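PDB 4WXJ: glutamate receptor IIB from Drosophila melanogaster, which probably acts as a glutamate-gated cation channel subunit at the neuromuscular synapse, represented here by its ligand-binding domain with glutamate bound. Local coordinates for residues I9-V17 against F56-K67; W78-I86 against L97-V107. All coordinates share one frame; numbering follows the deposited sequence.

Contact 1: I9-V17 against F56-K67; sequences IRYTVATRV and FDFNFEPVRDNK
Tyr11 CD2 sits over one face of the Phe56 ring, 3.6 Å above its plane and displaced toward the rim; the two planes meet obliquely, at 55°. At the edge of the Arg16 guanidinium, near its plane, lies the Asn66 carbonyl, while the Phe60 ring meets Val13 obliquely, CG1 coming within 3.6 Å of Phe60 CE1. These groups hang on two parallel strands, 10-15 and 57-62, whose directions differ by 21°; with helix 42-54 between them they form a beta-alpha-beta crossover of the ligand-binding domain, related to the periplasmic binding proteins. Backbone bonds set the register, among them a nearly straight one from Glu61 N to Val13 O. Tyr11, Val13, Phe58 and Phe60 point to one face of the sheet, and Phe58 and Phe60 rest there on helix 42-54. On the other face, Thr12 CG2 lies 3.5 Å from Glu61 OE1.

Beyond the strands a bend at chi3 (-59°) brings Arg16 side-on to Asn66 O, which accepts from Arg16 NE at 3.0 Å and from Arg16 NH2 at 3.1 Å; Tyr68, of the glutamate pocket, adds a cation-pi partner. The Asn66 amide turns to Val17 instead: ND2 gives a weak bond to Val17 O, and OD1 takes Val17 N on a lone pair, in the carbonyl plane, at 2.6 Å.

Contact 2: W78-I86 against L97-V107; sequences WDGIIRQLI and LTITQARRSVV. With GLU (glutamic acid), chain C.
Arg103 reaches past Trp78 and Ile82 to the bound glutamate. From CB the chain runs to CG, which lies 3.8 Å from Trp78 CZ3, oblique to the indole. CD then passes Ile82 CD1 at 4.1 Å, the two side chains crossing at about a right angle. Near-180° torsions from CG to NE keep the arm extended, and they carry the guanidinium to the ligand's alpha-carboxylate: NH1 bonds GLU O at 2.6 Å and NH2 bonds GLU OXT at 2.7 Å, with the ligand's carboxylate carbon in the guanidinium plane. NH1 also donates to a lone pair of Thr98 O, NH2 has a second acceptor in Gly69 O, and Leu97 CD1 lies over one guanidinium face; these contacts fix the rotation of the group. This is the alpha-carboxylate-binding arginine of the ionotropic glutamate receptor ligand-binding domain, rooted in the short, weakly bonded helix 101-104, with Thr100 at the N-cap position, its OG1 accepting from Arg103 N.

Segment 78-86 packs against 97-107 without a hydrogen bond across. Val106 CG2 stands over the Trp78 five-membered ring, 4.3 Å from its centroid in a CH-pi contact, and Ile82 CG2 lies over the same face. Farther along helix 80-86, Leu85 CB and Ile86 CG1 each lie 3.9 Å from Val107 CG1.

How the contacts relate
From the N terminus the chain runs out along strand 10-15, passes through helix 42-54 and returns in strand 57-62, where contact 1 closes a loop of 38 residues. Contact 2 follows in series, neither nested nor crossed, and closes a shorter loop of ten residues containing strand 92-93. That strand joins the sheet beside 10-15, so the second loop returns the chain to the sheet of contact 1. The contacts, their centres 14 Å apart, also touch directly: Asp65 OD2 and Gly80 N probably form a hydrogen bond at 3.0 Å. Together they tie the parallel sheet to the segment holding Thr98 and Arg103.

Contact 1: I9-V17 against F56-K67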
# COMPACT_ATOMS: atom_id res chain seq x y z
N ILE A 9 27.78 8.21 0.34
CA ILE A 9 26.44 8.66 0.71
C ILE A 9 25.58 7.49 1.19
O ILE A 9 25.43 6.49 0.48
CB ILE A 9 25.74 9.37 -0.47
CG1 ILE A 9 26.51 10.63 -0.85
CG2 ILE A 9 24.29 9.71 -0.11
CD1 ILE A 9 26.03 11.30 -2.13
N ARG A 10 25.02 7.63 2.38
CA ARG A 10 24.15 6.61 2.96
C ARG A 10 22.76 7.19 3.23
O ARG A 10 22.64 8.31 3.74
CB ARG A 10 24.75 6.06 4.25
CG ARG A 10 23.96 4.90 4.85
CD ARG A 10 24.62 4.35 6.10
NE ARG A 10 24.72 5.36 7.15
CZ ARG A 10 23.74 5.66 8.01
NH1 ARG A 10 22.58 5.03 7.95
NH2 ARG A 10 23.94 6.59 8.93
N TYR A 11 21.73 6.43 2.88
CA TYR A 11 20.34 6.84 3.09
C TYR A 11 19.64 5.93 4.09
O TYR A 11 19.66 4.70 3.95
CB TYR A 11 19.57 6.84 1.77
CG TYR A 11 20.04 7.86 0.76
CD1 TYR A 11 20.31 9.17 1.14
CD2 TYR A 11 20.22 7.51 -0.57
CE1 TYR A 11 20.74 10.10 0.21
CE2 TYR A 11 20.65 8.43 -1.50
CZ TYR A 11 20.91 9.73 -1.10
OH TYR A 11 21.34 10.65 -2.03
N THR A 12 19.02 6.52 5.10
CA THR A 12 18.15 5.78 6.00
C THR A 12 16.83 5.52 5.28
O THR A 12 16.13 6.46 4.90
CB THR A 12 17.91 6.53 7.32
OG1 THR A 12 19.16 6.67 8.01
CG2 THR A 12 16.93 5.76 8.21
N VAL A 13 16.50 4.25 5.10
CA VAL A 13 15.29 3.86 4.37
C VAL A 13 14.18 3.47 5.34
O VAL A 13 14.22 2.41 5.96
CB VAL A 13 15.56 2.68 3.42
CG1 VAL A 13 14.29 2.28 2.67
CG2 VAL A 13 16.67 3.04 2.43
N ALA A 14 13.17 4.33 5.45
CA ALA A 14 12.01 4.05 6.28
C ALA A 14 11.03 3.16 5.52
O ALA A 14 10.72 3.41 4.36
CB ALA A 14 11.33 5.34 6.71
N THR A 15 10.56 2.11 6.18
CA THR A 15 9.59 1.20 5.58
C THR A 15 8.67 0.65 6.65
O THR A 15 8.70 1.10 7.80
CB THR A 15 10.29 0.04 4.84
OG1 THR A 15 9.31 -0.78 4.20
CG2 THR A 15 11.12 -0.80 5.80
N ARG A 16 7.83 -0.31 6.27
CA ARG A 16 6.94 -0.98 7.20
C ARG A 16 6.89 -2.46 6.87
O ARG A 16 7.10 -2.85 5.73
CB ARG A 16 5.53 -0.36 7.15
CG ARG A 16 4.80 -0.59 5.84
CD ARG A 16 3.42 0.06 5.84
NE ARG A 16 2.58 -0.44 6.92
CZ ARG A 16 1.86 -1.56 6.87
NH1 ARG A 16 1.89 -2.32 5.78
NH2 ARG A 16 1.12 -1.93 7.91
N VAL A 17 6.60 -3.28 7.88
CA VAL A 17 6.53 -4.72 7.69
C VAL A 17 5.20 -5.10 7.05
O VAL A 17 4.13 -4.84 7.60
CB VAL A 17 6.70 -5.47 9.02
CG1 VAL A 17 6.50 -6.97 8.83
CG2 VAL A 17 8.08 -5.18 9.60
N PHE A 56 24.53 4.43 -4.10
CA PHE A 56 24.42 4.92 -2.73
C PHE A 56 24.35 3.74 -1.77
O PHE A 56 23.93 2.65 -2.15
CB PHE A 56 23.18 5.82 -2.57
CG PHE A 56 21.87 5.12 -2.83
CD1 PHE A 56 21.30 4.28 -1.88
CD2 PHE A 56 21.19 5.32 -4.02
CE1 PHE A 56 20.10 3.64 -2.12
CE2 PHE A 56 19.98 4.69 -4.27
CZ PHE A 56 19.43 3.85 -3.32
N ASP A 57 24.78 3.96 -0.53
CA ASP A 57 24.58 2.98 0.53
C ASP A 57 23.26 3.28 1.22
O ASP A 57 22.71 4.37 1.06
CB ASP A 57 25.73 3.01 1.53
CG ASP A 57 26.91 2.17 1.09
OD1 ASP A 57 26.96 0.98 1.45
OD2 ASP A 57 27.79 2.70 0.37
N PHE A 58 22.74 2.32 1.97
CA PHE A 58 21.46 2.50 2.63
C PHE A 58 21.30 1.61 3.84
O PHE A 58 21.95 0.57 3.96
CB PHE A 58 20.32 2.23 1.64
CG PHE A 58 20.32 0.84 1.09
CD1 PHE A 58 19.64 -0.18 1.74
CD2 PHE A 58 21.00 0.54 -0.08
CE1 PHE A 58 19.64 -1.47 1.24
CE2 PHE A 58 21.01 -0.75 -0.58
CZ PHE A 58 20.33 -1.75 0.07
N ASN A 59 20.41 2.03 4.74
CA ASN A 59 20.08 1.27 5.93
C ASN A 59 18.57 1.22 6.12
O ASN A 59 17.92 2.26 6.24
CB ASN A 59 20.75 1.88 7.16
CG ASN A 59 20.41 1.14 8.44
OD1 ASN A 59 20.24 -0.08 8.44
ND2 ASN A 59 20.31 1.89 9.54
N PHE A 60 18.01 0.01 6.14
CA PHE A 60 16.58 -0.16 6.36
C PHE A 60 16.23 0.06 7.83
O PHE A 60 16.82 -0.55 8.72
CB PHE A 60 16.12 -1.55 5.93
CG PHE A 60 15.94 -1.69 4.45
CD1 PHE A 60 14.84 -1.14 3.82
CD2 PHE A 60 16.86 -2.39 3.69
CE1 PHE A 60 14.66 -1.27 2.45
CE2 PHE A 60 16.69 -2.53 2.32
CZ PHE A 60 15.59 -1.97 1.71
N GLU A 61 15.27 0.96 8.07
CA GLU A 61 14.74 1.19 9.41
C GLU A 61 13.21 1.13 9.38
O GLU A 61 12.56 2.15 9.15
CB GLU A 61 15.20 2.53 9.96
CG GLU A 61 16.70 2.61 10.22
CD GLU A 61 17.09 3.80 11.08
OE1 GLU A 61 16.21 4.62 11.39
OE2 GLU A 61 18.28 3.90 11.44
N PRO A 62 12.63 -0.06 9.59
CA PRO A 62 11.17 -0.14 9.64
C PRO A 62 10.59 0.72 10.77
O PRO A 62 11.06 0.64 11.90
CB PRO A 62 10.90 -1.63 9.89
CG PRO A 62 12.19 -2.19 10.38
CD PRO A 62 13.26 -1.38 9.74
N VAL A 63 9.59 1.54 10.44
CA VAL A 63 9.04 2.49 11.39
C VAL A 63 8.40 1.80 12.59
O VAL A 63 7.83 0.71 12.47
CB VAL A 63 7.99 3.41 10.72
CG1 VAL A 63 8.64 4.21 9.61
CG2 VAL A 63 6.81 2.60 10.19
N ARG A 64 8.49 2.45 13.75
CA ARG A 64 8.06 1.86 15.02
C ARG A 64 6.57 1.50 15.03
O ARG A 64 6.21 0.39 15.43
CB ARG A 64 8.37 2.83 16.16
CG ARG A 64 8.19 2.24 17.55
CD ARG A 64 8.77 3.15 18.62
NE ARG A 64 8.70 2.57 19.96
CZ ARG A 64 9.26 3.10 21.04
NH1 ARG A 64 9.95 4.23 20.95
NH2 ARG A 64 9.15 2.49 22.21
N ASP A 65 5.72 2.43 14.60
CA ASP A 65 4.28 2.20 14.61
C ASP A 65 3.82 1.32 13.45
O ASP A 65 2.66 0.91 13.39
CB ASP A 65 3.52 3.53 14.59
CG ASP A 65 3.92 4.42 13.42
OD1 ASP A 65 4.56 3.93 12.47
OD2 ASP A 65 3.58 5.63 13.46
N ASN A 66 4.73 1.04 12.52
CA ASN A 66 4.44 0.23 11.33
C ASN A 66 3.27 0.75 10.50
O ASN A 66 2.55 -0.03 9.87
CB ASN A 66 4.17 -1.22 11.74
CG ASN A 66 4.42 -2.21 10.61
OD1 ASN A 66 5.53 -2.32 10.10
ND2 ASN A 66 3.38 -2.94 10.21
N LYS A 67 3.09 2.07 10.48
CA LYS A 67 2.02 2.69 9.71
C LYS A 67 2.52 3.25 8.39
O LYS A 67 3.70 3.58 8.25
CB LYS A 67 1.35 3.80 10.53
CG LYS A 67 0.59 3.30 11.74
CD LYS A 67 -0.18 4.43 12.41
CE LYS A 67 -0.98 3.93 13.60
NZ LYS A 67 -1.86 5.00 14.16

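Contact 2: W78-I86 against L97-V107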
# COMPACT_ATOMS: atom_id res chain seq x y z
N TRP A 78 1.40 13.86 11.65
CA TRP A 78 1.49 12.68 10.79
C TRP A 78 2.11 11.51 11.56
O TRP A 78 2.71 11.70 12.61
CB TRP A 78 2.33 12.98 9.55
CG TRP A 78 1.60 13.78 8.52
CD1 TRP A 78 1.46 15.14 8.48
CD2 TRP A 78 0.92 13.27 7.36
NE1 TRP A 78 0.73 15.50 7.37
CE2 TRP A 78 0.39 14.37 6.67
CE3 TRP A 78 0.71 11.99 6.85
CZ2 TRP A 78 -0.34 14.23 5.49
CZ3 TRP A 78 -0.01 11.85 5.68
CH2 TRP A 78 -0.53 12.97 5.01
N ASP A 79 1.95 10.31 11.01
CA ASP A 79 2.57 9.11 11.58
C ASP A 79 3.23 8.29 10.48
O ASP A 79 3.33 8.73 9.33
CB ASP A 79 1.52 8.28 12.32
CG ASP A 79 0.31 7.93 11.47
OD1 ASP A 79 0.39 8.04 10.22
OD2 ASP A 79 -0.73 7.55 12.04
N GLY A 80 3.70 7.10 10.84
CA GLY A 80 4.23 6.15 9.87
C GLY A 80 5.45 6.64 9.11
O GLY A 80 6.22 7.46 9.61
N ILE A 81 5.60 6.13 7.89
CA ILE A 81 6.75 6.45 7.05
C ILE A 81 6.81 7.94 6.73
O ILE A 81 7.89 8.53 6.71
CB ILE A 81 6.71 5.65 5.73
CG1 ILE A 81 6.75 4.15 6.03
CG2 ILE A 81 7.88 6.05 4.83
CD1 ILE A 81 6.54 3.26 4.82
N ILE A 82 5.65 8.53 6.47
CA ILE A 82 5.58 9.95 6.12
C ILE A 82 6.15 10.82 7.24
O ILE A 82 6.84 11.80 6.98
CB ILE A 82 4.13 10.38 5.82
CG1 ILE A 82 3.54 9.54 4.68
CG2 ILE A 82 4.07 11.86 5.46
CD1 ILE A 82 4.27 9.68 3.35
N ARG A 83 5.85 10.46 8.49
CA ARG A 83 6.34 11.22 9.64
C ARG A 83 7.86 11.21 9.72
O ARG A 83 8.48 12.25 9.97
CB ARG A 83 5.74 10.67 10.94
CG ARG A 83 6.21 11.39 12.20
CD ARG A 83 5.87 12.88 12.17
NE ARG A 83 6.30 13.57 13.38
CZ ARG A 83 5.60 13.62 14.51
NH1 ARG A 83 4.43 13.00 14.61
NH2 ARG A 83 6.08 14.28 15.55
N GLN A 84 8.47 10.05 9.50
CA GLN A 84 9.92 9.92 9.57
C GLN A 84 10.62 10.78 8.52
O GLN A 84 11.73 11.25 8.73
CB GLN A 84 10.34 8.46 9.39
CG GLN A 84 9.80 7.53 10.46
CD GLN A 84 10.21 7.97 11.85
OE1 GLN A 84 11.40 8.15 12.13
NE2 GLN A 84 9.23 8.14 12.73
N LEU A 85 9.95 10.99 7.39
CA LEU A 85 10.50 11.82 6.32
C LEU A 85 10.36 13.30 6.65
O LEU A 85 11.28 14.09 6.40
CB LEU A 85 9.80 11.50 4.99
CG LEU A 85 10.23 10.19 4.34
CD1 LEU A 85 9.18 9.69 3.38
CD2 LEU A 85 11.56 10.36 3.63
N ILE A 86 9.23 13.67 7.23
CA ILE A 86 8.99 15.06 7.63
C ILE A 86 10.00 15.49 8.69
O ILE A 86 10.52 16.60 8.65
CB ILE A 86 7.56 15.25 8.17
CG1 ILE A 86 6.54 15.04 7.05
CG2 ILE A 86 7.38 16.65 8.77
CD1 ILE A 86 5.10 14.91 7.53
N LEU A 97 3.49 2.34 -1.04
CA LEU A 97 3.21 3.70 -0.58
C LEU A 97 2.52 4.48 -1.69
O LEU A 97 3.15 4.91 -2.65
CB LEU A 97 4.50 4.39 -0.14
CG LEU A 97 4.37 5.71 0.62
CD1 LEU A 97 3.64 5.52 1.95
CD2 LEU A 97 5.75 6.31 0.85
N THR A 98 1.21 4.64 -1.54
CA THR A 98 0.40 5.28 -2.57
C THR A 98 0.51 6.79 -2.52
O THR A 98 0.49 7.39 -1.44
CB THR A 98 -1.08 4.88 -2.42
OG1 THR A 98 -1.19 3.46 -2.42
CG2 THR A 98 -1.91 5.47 -3.56
N ILE A 99 0.63 7.41 -3.69
CA ILE A 99 0.71 8.86 -3.79
C ILE A 99 -0.67 9.47 -3.58
O ILE A 99 -1.60 9.20 -4.33
CB ILE A 99 1.28 9.30 -5.15
CG1 ILE A 99 2.68 8.71 -5.34
CG2 ILE A 99 1.32 10.83 -5.25
CD1 ILE A 99 3.28 8.94 -6.71
N THR A 100 -0.79 10.30 -2.55
CA THR A 100 -2.02 11.02 -2.26
C THR A 100 -1.75 12.51 -2.16
O THR A 100 -0.61 12.94 -1.94
CB THR A 100 -2.68 10.54 -0.94
OG1 THR A 100 -1.88 10.95 0.17
CG2 THR A 100 -2.84 9.03 -0.94
N GLN A 101 -2.81 13.30 -2.31
CA GLN A 101 -2.70 14.75 -2.29
C GLN A 101 -2.18 15.25 -0.95
O GLN A 101 -1.32 16.14 -0.90
CB GLN A 101 -4.07 15.37 -2.60
CG GLN A 101 -4.11 16.88 -2.48
CD GLN A 101 -4.70 17.33 -1.16
OE1 GLN A 101 -5.90 17.23 -0.94
NE2 GLN A 101 -3.85 17.83 -0.27
N ALA A 102 -2.68 14.68 0.13
CA ALA A 102 -2.27 15.08 1.47
C ALA A 102 -0.79 14.77 1.72
O ALA A 102 -0.07 15.57 2.30
CB ALA A 102 -3.14 14.39 2.52
N ARG A 103 -0.36 13.59 1.27
CA ARG A 103 1.03 13.19 1.46
C ARG A 103 1.98 14.04 0.62
O ARG A 103 3.03 14.46 1.10
CB ARG A 103 1.21 11.71 1.10
CG ARG A 103 0.57 10.77 2.09
CD ARG A 103 0.58 9.34 1.58
NE ARG A 103 0.05 8.40 2.57
CZ ARG A 103 -0.19 7.12 2.32
NH1 ARG A 103 0.04 6.62 1.12
NH2 ARG A 103 -0.67 6.34 3.28
N ARG A 104 1.59 14.31 -0.62
CA ARG A 104 2.42 15.09 -1.52
C ARG A 104 2.57 16.53 -1.03
O ARG A 104 3.49 17.24 -1.45
CB ARG A 104 1.82 15.08 -2.93
CG ARG A 104 2.65 15.78 -3.99
CD ARG A 104 4.04 15.18 -4.13
NE ARG A 104 4.81 15.84 -5.18
CZ ARG A 104 5.49 16.97 -5.01
NH1 ARG A 104 5.51 17.58 -3.83
NH2 ARG A 104 6.16 17.49 -6.03
N SER A 105 1.69 16.95 -0.13
CA SER A 105 1.74 18.30 0.42
C SER A 105 2.86 18.46 1.44
O SER A 105 3.34 19.58 1.66
CB SER A 105 0.40 18.66 1.08
OG SER A 105 -0.65 18.65 0.13
N VAL A 106 3.28 17.36 2.05
CA VAL A 106 4.26 17.40 3.14
C VAL A 106 5.59 16.72 2.78
O VAL A 106 6.62 17.03 3.38
CB VAL A 106 3.69 16.75 4.41
CG1 VAL A 106 2.57 17.60 4.98
CG2 VAL A 106 3.21 15.33 4.13
N VAL A 107 5.56 15.80 1.82
CA VAL A 107 6.78 15.17 1.34
C VAL A 107 6.76 15.08 -0.18
O VAL A 107 5.70 15.20 -0.80
CB VAL A 107 6.97 13.75 1.93
CG1 VAL A 107 7.07 13.81 3.44
CG2 VAL A 107 5.84 12.82 1.50
N GLU C . -0.97 1.75 -0.33
CA GLU C . -1.96 2.35 0.61
C GLU C . -1.38 3.60 1.26
O GLU C . -0.31 4.07 0.87
CB GLU C . -2.36 1.33 1.68
CG GLU C . -3.27 0.22 1.17
CD GLU C . -4.73 0.62 1.07
OE1 GLU C . -5.52 -0.16 0.50
OE2 GLU C . -5.10 1.71 1.56
OXT GLU C . -1.96 4.18 2.18